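Local coordinates for protein epoxide hydrolase (Aspergillus niger, PDB 3G02) that probably hydrolyses epoxides to vicinal diols, here as an enantioselective variant obtained by directed evolution, at residues A[123-135]-A[376-390]. The protein carries 9 engineered substitutions. Numbering follows the deposited sequence.
Sequences VEFYPILQLFREE and FAALERPRELKTDLT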
loop_
_atom_site.group_PDB
_atom_site.type_symbol
_atom_site.label_atom_id
_atom_site.label_comp_id
_atom_site.label_asym_id
_atom_site.label_seq_id
_atom_site.Cartn_x
_atom_site.Cartn_y
_atom_site.Cartn_z
ATOM N N VAL A 123 2.124 -18.209 17.050
ATOM C CA VAL A 123 1.733 -17.701 18.363
ATOM C C VAL A 123 0.214 -17.597 18.491
ATOM O O VAL A 123 -0.339 -17.770 19.576
ATOM C CB VAL A 123 2.390 -16.326 18.643
ATOM C CG1 VAL A 123 2.079 -15.841 20.058
ATOM C CG2 VAL A 123 3.893 -16.412 18.443
ATOM N N GLU A 124 -0.460 -17.329 17.378
ATOM C CA GLU A 124 -1.915 -17.223 17.388
ATOM C C GLU A 124 -2.607 -18.453 17.961
ATOM O O GLU A 124 -3.744 -18.362 18.430
ATOM C CB GLU A 124 -2.438 -16.964 15.986
ATOM C CG GLU A 124 -2.086 -15.606 15.457
ATOM C CD GLU A 124 -2.664 -15.363 14.086
ATOM O OE1 GLU A 124 -2.596 -16.275 13.236
ATOM O OE2 GLU A 124 -3.184 -14.255 13.856
ATOM N N PHE A 125 -1.936 -19.600 17.903
ATOM C CA PHE A 125 -2.516 -20.841 18.397
ATOM C C PHE A 125 -2.156 -21.168 19.839
ATOM O O PHE A 125 -2.607 -22.183 20.369
ATOM C CB PHE A 125 -2.169 -22.004 17.458
ATOM C CG PHE A 125 -2.864 -21.924 16.131
ATOM C CD1 PHE A 125 -4.200 -22.294 16.014
ATOM C CD2 PHE A 125 -2.196 -21.456 15.000
ATOM C CE1 PHE A 125 -4.864 -22.209 14.793
ATOM C CE2 PHE A 125 -2.847 -21.369 13.775
ATOM C CZ PHE A 125 -4.183 -21.747 13.669
ATOM N N TYR A 126 -1.359 -20.310 20.473
ATOM C CA TYR A 126 -0.950 -20.540 21.862
ATOM C C TYR A 126 -2.123 -20.622 22.853
ATOM O O TYR A 126 -2.137 -21.526 23.683
ATOM C CB TYR A 126 0.120 -19.537 22.313
ATOM C CG TYR A 126 1.542 -20.030 22.095
ATOM C CD1 TYR A 126 1.888 -20.768 20.954
ATOM C CD2 TYR A 126 2.545 -19.746 23.022
ATOM C CE1 TYR A 126 3.190 -21.220 20.756
ATOM C CE2 TYR A 126 3.850 -20.188 22.825
ATOM C CZ TYR A 126 4.161 -20.927 21.696
ATOM O OH TYR A 126 5.452 -21.365 21.507
ATOM N N PRO A 127 -3.106 -19.695 22.778
ATOM C CA PRO A 127 -4.278 -19.883 23.642
ATOM C C PRO A 127 -4.938 -21.260 23.514
ATOM O O PRO A 127 -5.308 -21.852 24.532
ATOM C CB PRO A 127 -5.221 -18.760 23.191
ATOM C CG PRO A 127 -4.277 -17.674 22.783
ATOM C CD PRO A 127 -3.208 -18.428 22.022
ATOM N N ILE A 128 -5.057 -21.775 22.290
ATOM C CA ILE A 128 -5.624 -23.111 22.077
ATOM C C ILE A 128 -4.714 -24.218 22.628
ATOM O O ILE A 128 -5.188 -25.150 23.283
ATOM C CB ILE A 128 -6.000 -23.348 20.592
ATOM C CG1 ILE A 128 -7.264 -22.549 20.249
ATOM C CG2 ILE A 128 -6.182 -24.847 20.295
ATOM C CD1 ILE A 128 -7.661 -22.572 18.787
ATOM N N LEU A 129 -3.411 -24.111 22.379
ATOM C CA LEU A 129 -2.459 -25.062 22.958
ATOM C C LEU A 129 -2.548 -25.087 24.484
ATOM O O LEU A 129 -2.495 -26.160 25.098
ATOM C CB LEU A 129 -1.024 -24.766 22.501
ATOM C CG LEU A 129 -0.712 -24.925 21.008
ATOM C CD1 LEU A 129 0.777 -24.716 20.778
ATOM C CD2 LEU A 129 -1.160 -26.280 20.468
ATOM N N GLN A 130 -2.701 -23.910 25.089
ATOM C CA GLN A 130 -2.820 -23.802 26.543
ATOM C C GLN A 130 -4.055 -24.537 27.056
ATOM O O GLN A 130 -3.977 -25.270 28.045
ATOM C CB GLN A 130 -2.842 -22.333 26.978
ATOM C CG GLN A 130 -2.945 -22.126 28.499
ATOM C CD GLN A 130 -1.740 -22.666 29.267
ATOM O OE1 GLN A 130 -0.612 -22.657 28.772
ATOM N NE2 GLN A 130 -1.979 -23.124 30.492
ATOM N N LEU A 131 -5.182 -24.361 26.371
ATOM C CA LEU A 131 -6.410 -25.055 26.742
ATOM C C LEU A 131 -6.204 -26.568 26.710
ATOM O O LEU A 131 -6.595 -27.270 27.644
ATOM C CB LEU A 131 -7.569 -24.642 25.834
ATOM C CG LEU A 131 -8.079 -23.201 25.951
ATOM C CD1 LEU A 131 -9.006 -22.889 24.794
ATOM C CD2 LEU A 131 -8.776 -22.945 27.288
ATOM N N PHE A 132 -5.566 -27.064 25.652
ATOM C CA PHE A 132 -5.279 -28.493 25.548
ATOM C C PHE A 132 -4.375 -29.001 26.668
ATOM O O PHE A 132 -4.652 -30.049 27.260
ATOM C CB PHE A 132 -4.683 -28.841 24.181
ATOM C CG PHE A 132 -5.715 -29.102 23.122
ATOM C CD1 PHE A 132 -6.451 -30.287 23.127
ATOM C CD2 PHE A 132 -5.954 -28.173 22.115
ATOM C CE1 PHE A 132 -7.411 -30.545 22.149
ATOM C CE2 PHE A 132 -6.908 -28.424 21.130
ATOM C CZ PHE A 132 -7.640 -29.611 21.147
ATOM N N ARG A 133 -3.307 -28.258 26.965
ATOM C CA ARG A 133 -2.358 -28.643 28.012
ATOM C C ARG A 133 -2.997 -28.622 29.406
ATOM O O ARG A 133 -2.615 -29.401 30.281
ATOM C CB ARG A 133 -1.116 -27.747 27.981
ATOM C CG ARG A 133 -0.005 -28.193 28.920
ATOM C CD ARG A 133 1.330 -27.601 28.530
ATOM N NE ARG A 133 1.387 -26.156 28.742
ATOM C CZ ARG A 133 2.450 -25.405 28.462
ATOM N NH1 ARG A 133 3.541 -25.965 27.955
ATOM N NH2 ARG A 133 2.419 -24.098 28.688
ATOM N N GLU A 134 -3.957 -27.722 29.602
ATOM C CA GLU A 134 -4.688 -27.621 30.865
ATOM C C GLU A 134 -5.656 -28.785 31.069
ATOM O O GLU A 134 -5.984 -29.135 32.206
ATOM C CB GLU A 134 -5.467 -26.307 30.924
ATOM C CG GLU A 134 -4.603 -25.096 31.212
ATOM C CD GLU A 134 -5.324 -23.777 31.015
ATOM O OE1 GLU A 134 -6.380 -23.746 30.344
ATOM O OE2 GLU A 134 -4.819 -22.760 31.534
ATOM N N GLU A 135 -6.097 -29.378 29.962
ATOM C CA GLU A 135 -7.219 -30.315 29.954
ATOM C C GLU A 135 -6.814 -31.768 29.728
ATOM O O GLU A 135 -7.647 -32.669 29.823
ATOM C CB GLU A 135 -8.229 -29.890 28.892
ATOM C CG GLU A 135 -8.952 -28.601 29.245
ATOM C CD GLU A 135 -9.658 -27.968 28.061
ATOM O OE1 GLU A 135 -10.009 -28.690 27.105
ATOM O OE2 GLU A 135 -9.855 -26.734 28.089
ATOM N N PHE A 376 -9.313 -13.031 13.655
ATOM C CA PHE A 376 -8.270 -13.751 14.373
ATOM C C PHE A 376 -8.894 -14.767 15.334
ATOM O O PHE A 376 -8.739 -14.669 16.556
ATOM C CB PHE A 376 -7.351 -12.765 15.105
ATOM C CG PHE A 376 -6.569 -11.857 14.184
ATOM C CD1 PHE A 376 -5.396 -12.303 13.586
ATOM C CD2 PHE A 376 -7.000 -10.563 13.918
ATOM C CE1 PHE A 376 -4.669 -11.478 12.728
ATOM C CE2 PHE A 376 -6.275 -9.725 13.075
ATOM C CZ PHE A 376 -5.106 -10.185 12.480
ATOM N N ALA A 377 -9.592 -15.750 14.768
ATOM C CA ALA A 377 -10.406 -16.683 15.546
ATOM C C ALA A 377 -9.653 -17.391 16.671
ATOM O O ALA A 377 -10.165 -17.503 17.780
ATOM C CB ALA A 377 -11.075 -17.694 14.636
ATOM N N ALA A 378 -8.442 -17.862 16.385
ATOM C CA ALA A 378 -7.637 -18.547 17.400
ATOM C C ALA A 378 -7.282 -17.639 18.579
ATOM O O ALA A 378 -7.193 -18.108 19.714
ATOM C CB ALA A 378 -6.381 -19.149 16.779
ATOM N N LEU A 379 -7.090 -16.349 18.306
ATOM C CA LEU A 379 -6.816 -15.362 19.354
ATOM C C LEU A 379 -8.075 -14.871 20.053
ATOM O O LEU A 379 -8.077 -14.658 21.265
ATOM C CB LEU A 379 -6.086 -14.145 18.776
ATOM C CG LEU A 379 -4.614 -14.229 18.394
ATOM C CD1 LEU A 379 -4.151 -12.865 17.918
ATOM C CD2 LEU A 379 -3.767 -14.694 19.569
ATOM N N GLU A 380 -9.133 -14.656 19.276
ATOM C CA GLU A 380 -10.341 -14.003 19.772
ATOM C C GLU A 380 -11.284 -14.980 20.451
ATOM O O GLU A 380 -11.854 -14.670 21.504
ATOM C CB GLU A 380 -11.080 -13.329 18.620
ATOM C CG GLU A 380 -10.368 -12.142 18.004
ATOM C CD GLU A 380 -11.187 -11.516 16.906
ATOM O OE1 GLU A 380 -12.309 -11.052 17.195
ATOM O OE2 GLU A 380 -10.720 -11.499 15.751
ATOM N N ARG A 381 -11.459 -16.146 19.830
ATOM C CA ARG A 381 -12.420 -17.149 20.289
ATOM C C ARG A 381 -11.770 -18.534 20.373
ATOM O O ARG A 381 -12.263 -19.486 19.757
ATOM C CB ARG A 381 -13.638 -17.202 19.349
ATOM C CG ARG A 381 -14.305 -15.860 19.028
ATOM C CD ARG A 381 -14.792 -15.117 20.269
ATOM N NE ARG A 381 -15.810 -15.859 21.004
ATOM C CZ ARG A 381 -16.419 -15.417 22.104
ATOM N NH1 ARG A 381 -16.123 -14.227 22.608
ATOM N NH2 ARG A 381 -17.330 -16.171 22.700
ATOM N N PRO A 382 -10.670 -18.659 21.143
ATOM C CA PRO A 382 -9.951 -19.933 21.175
ATOM C C PRO A 382 -10.800 -21.109 21.657
ATOM O O PRO A 382 -10.690 -22.202 21.111
ATOM C CB PRO A 382 -8.795 -19.666 22.147
ATOM C CG PRO A 382 -9.250 -18.504 22.977
ATOM C CD PRO A 382 -10.035 -17.660 22.025
ATOM N N ARG A 383 -11.651 -20.889 22.657
ATOM C CA ARG A 383 -12.502 -21.970 23.154
ATOM C C ARG A 383 -13.447 -22.491 22.076
ATOM O O ARG A 383 -13.592 -23.702 21.901
ATOM C CB ARG A 383 -13.288 -21.522 24.384
ATOM C CG ARG A 383 -12.448 -21.495 25.642
ATOM C CD ARG A 383 -13.223 -20.969 26.844
ATOM N NE ARG A 383 -12.488 -21.207 28.085
ATOM C CZ ARG A 383 -11.474 -20.462 28.521
ATOM N NH1 ARG A 383 -11.056 -19.415 27.819
ATOM N NH2 ARG A 383 -10.872 -20.768 29.662
ATOM N N GLU A 384 -14.065 -21.568 21.348
ATOM C CA GLU A 384 -15.005 -21.915 20.289
ATOM C C GLU A 384 -14.316 -22.663 19.149
ATOM O O GLU A 384 -14.814 -23.690 18.681
ATOM C CB GLU A 384 -15.706 -20.659 19.756
ATOM C CG GLU A 384 -16.769 -20.081 20.689
ATOM C CD GLU A 384 -16.203 -19.256 21.843
ATOM O OE1 GLU A 384 -14.989 -18.939 21.858
ATOM O OE2 GLU A 384 -16.992 -18.920 22.749
ATOM N N LEU A 385 -13.167 -22.157 18.711
ATOM C CA LEU A 385 -12.445 -22.796 17.618
ATOM C C LEU A 385 -11.939 -24.185 18.020
ATOM O O LEU A 385 -12.062 -25.141 17.250
ATOM C CB LEU A 385 -11.299 -21.903 17.120
ATOM C CG LEU A 385 -10.625 -22.351 15.811
ATOM C CD1 LEU A 385 -11.620 -22.386 14.641
ATOM C CD2 LEU A 385 -9.427 -21.473 15.474
ATOM N N LYS A 386 -11.390 -24.287 19.230
ATOM C CA LYS A 386 -10.948 -25.572 19.778
ATOM C C LYS A 386 -12.093 -26.579 19.852
ATOM O O LYS A 386 -11.938 -27.732 19.452
ATOM C CB LYS A 386 -10.328 -25.382 21.164
ATOM C CG LYS A 386 -9.992 -26.681 21.880
ATOM C CD LYS A 386 -9.235 -26.418 23.157
ATOM C CE LYS A 386 -9.220 -27.650 24.049
ATOM N NZ LYS A 386 -10.587 -27.974 24.546
ATOM N N THR A 387 -13.234 -26.137 20.374
ATOM C CA THR A 387 -14.404 -27.001 20.513
ATOM C C THR A 387 -14.899 -27.489 19.155
ATOM O O THR A 387 -15.213 -28.671 18.994
ATOM C CB THR A 387 -15.525 -26.286 21.299
ATOM O OG1 THR A 387 -15.077 -26.058 22.642
ATOM C CG2 THR A 387 -16.809 -27.113 21.336
ATOM N N ASP A 388 -14.951 -26.583 18.178
ATOM C CA ASP A 388 -15.350 -26.944 16.815
ATOM C C ASP A 388 -14.396 -27.952 16.195
ATOM O O ASP A 388 -14.834 -28.948 15.616
ATOM C CB ASP A 388 -15.422 -25.707 15.920
ATOM C CG ASP A 388 -16.603 -24.815 16.239
ATOM O OD1 ASP A 388 -17.362 -25.112 17.194
ATOM O OD2 ASP A 388 -16.765 -23.800 15.527
ATOM N N LEU A 389 -13.095 -27.699 16.321
ATOM C CA LEU A 389 -12.085 -28.605 15.766
ATOM C C LEU A 389 -12.215 -29.994 16.371
ATOM O O LEU A 389 -12.213 -30.988 15.644
ATOM C CB LEU A 389 -10.663 -28.067 15.970
ATOM C CG LEU A 389 -9.505 -28.977 15.522
ATOM C CD1 LEU A 389 -9.534 -29.243 14.009
ATOM C CD2 LEU A 389 -8.159 -28.399 15.949
ATOM N N THR A 390 -12.333 -30.050 17.696
ATOM C CA THR A 390 -12.467 -31.318 18.416
ATOM C C THR A 390 -13.698 -32.087 17.941
ATOM O O THR A 390 -13.611 -33.283 17.651
ATOM C CB THR A 390 -12.533 -31.092 19.936
ATOM O OG1 THR A 390 -11.339 -30.432 20.370
ATOM C CG2 THR A 390 -12.655 -32.420 20.668
HETATM O O HOH W 1 -5.299 -19.985 19.986
#
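Lys386 lies across one face of the Phe132 ring and carries its ammonium group on to Glu135. Its CG is anti to the backbone N (chi1 173°) and the chain runs extended to CE, which stands over the ring centre, 3.6 Å from the Phe132 centroid, in a CH-pi contact. A bend at the last torsion (chi4 -66°) then brings NZ to Glu135 OE1 at 2.7 Å, a salt bridge received on the syn side of the carboxylate. NZ also remains over the ring, 4.8 Å from the Phe132 centroid, so a cation-pi contact adds to the ion pair. Leu131 flanks the lysine, its CB against Lys386 CD, while its CD2 sits over one face of the Arg383 guanidinium.

The apolar packing centres on Ile128, a knob in the hole formed by Ala378, Pro382, Leu385 and Lys386. Its CD1 reaches Leu385 CD2 at 3.9 Å, and its CG1 touches Pro382, whose CB also meets Pro127 CB at 3.8 Å. Nearer the start of helix 126-135, Ala378 CB touches both Glu124 O and the Phe125 ring.

One water bridges the backbones: it donates to Glu124 O and Ala378 O, 2.7 Å from each, and accepts from Ile128 N. At this end, in the conformer given, Glu124 OE2 comes near the edge of the Phe376 ring, though the detail is doubtful. Phe376 also stacks on Tyr282 and follows His375, a predicted catalytic residue.

Helices 126-135 and 382-390 cross at -65°, their axes 9.3 Å apart; Phe132 and Thr390 also touch strand 143-148. The contact thus joins the helix after strand 110-115 to the C-terminal helix of an alpha/beta-hydrolase fold, with its Glu124-Phe376 end near the predicted active-site residues Asp193 and His375.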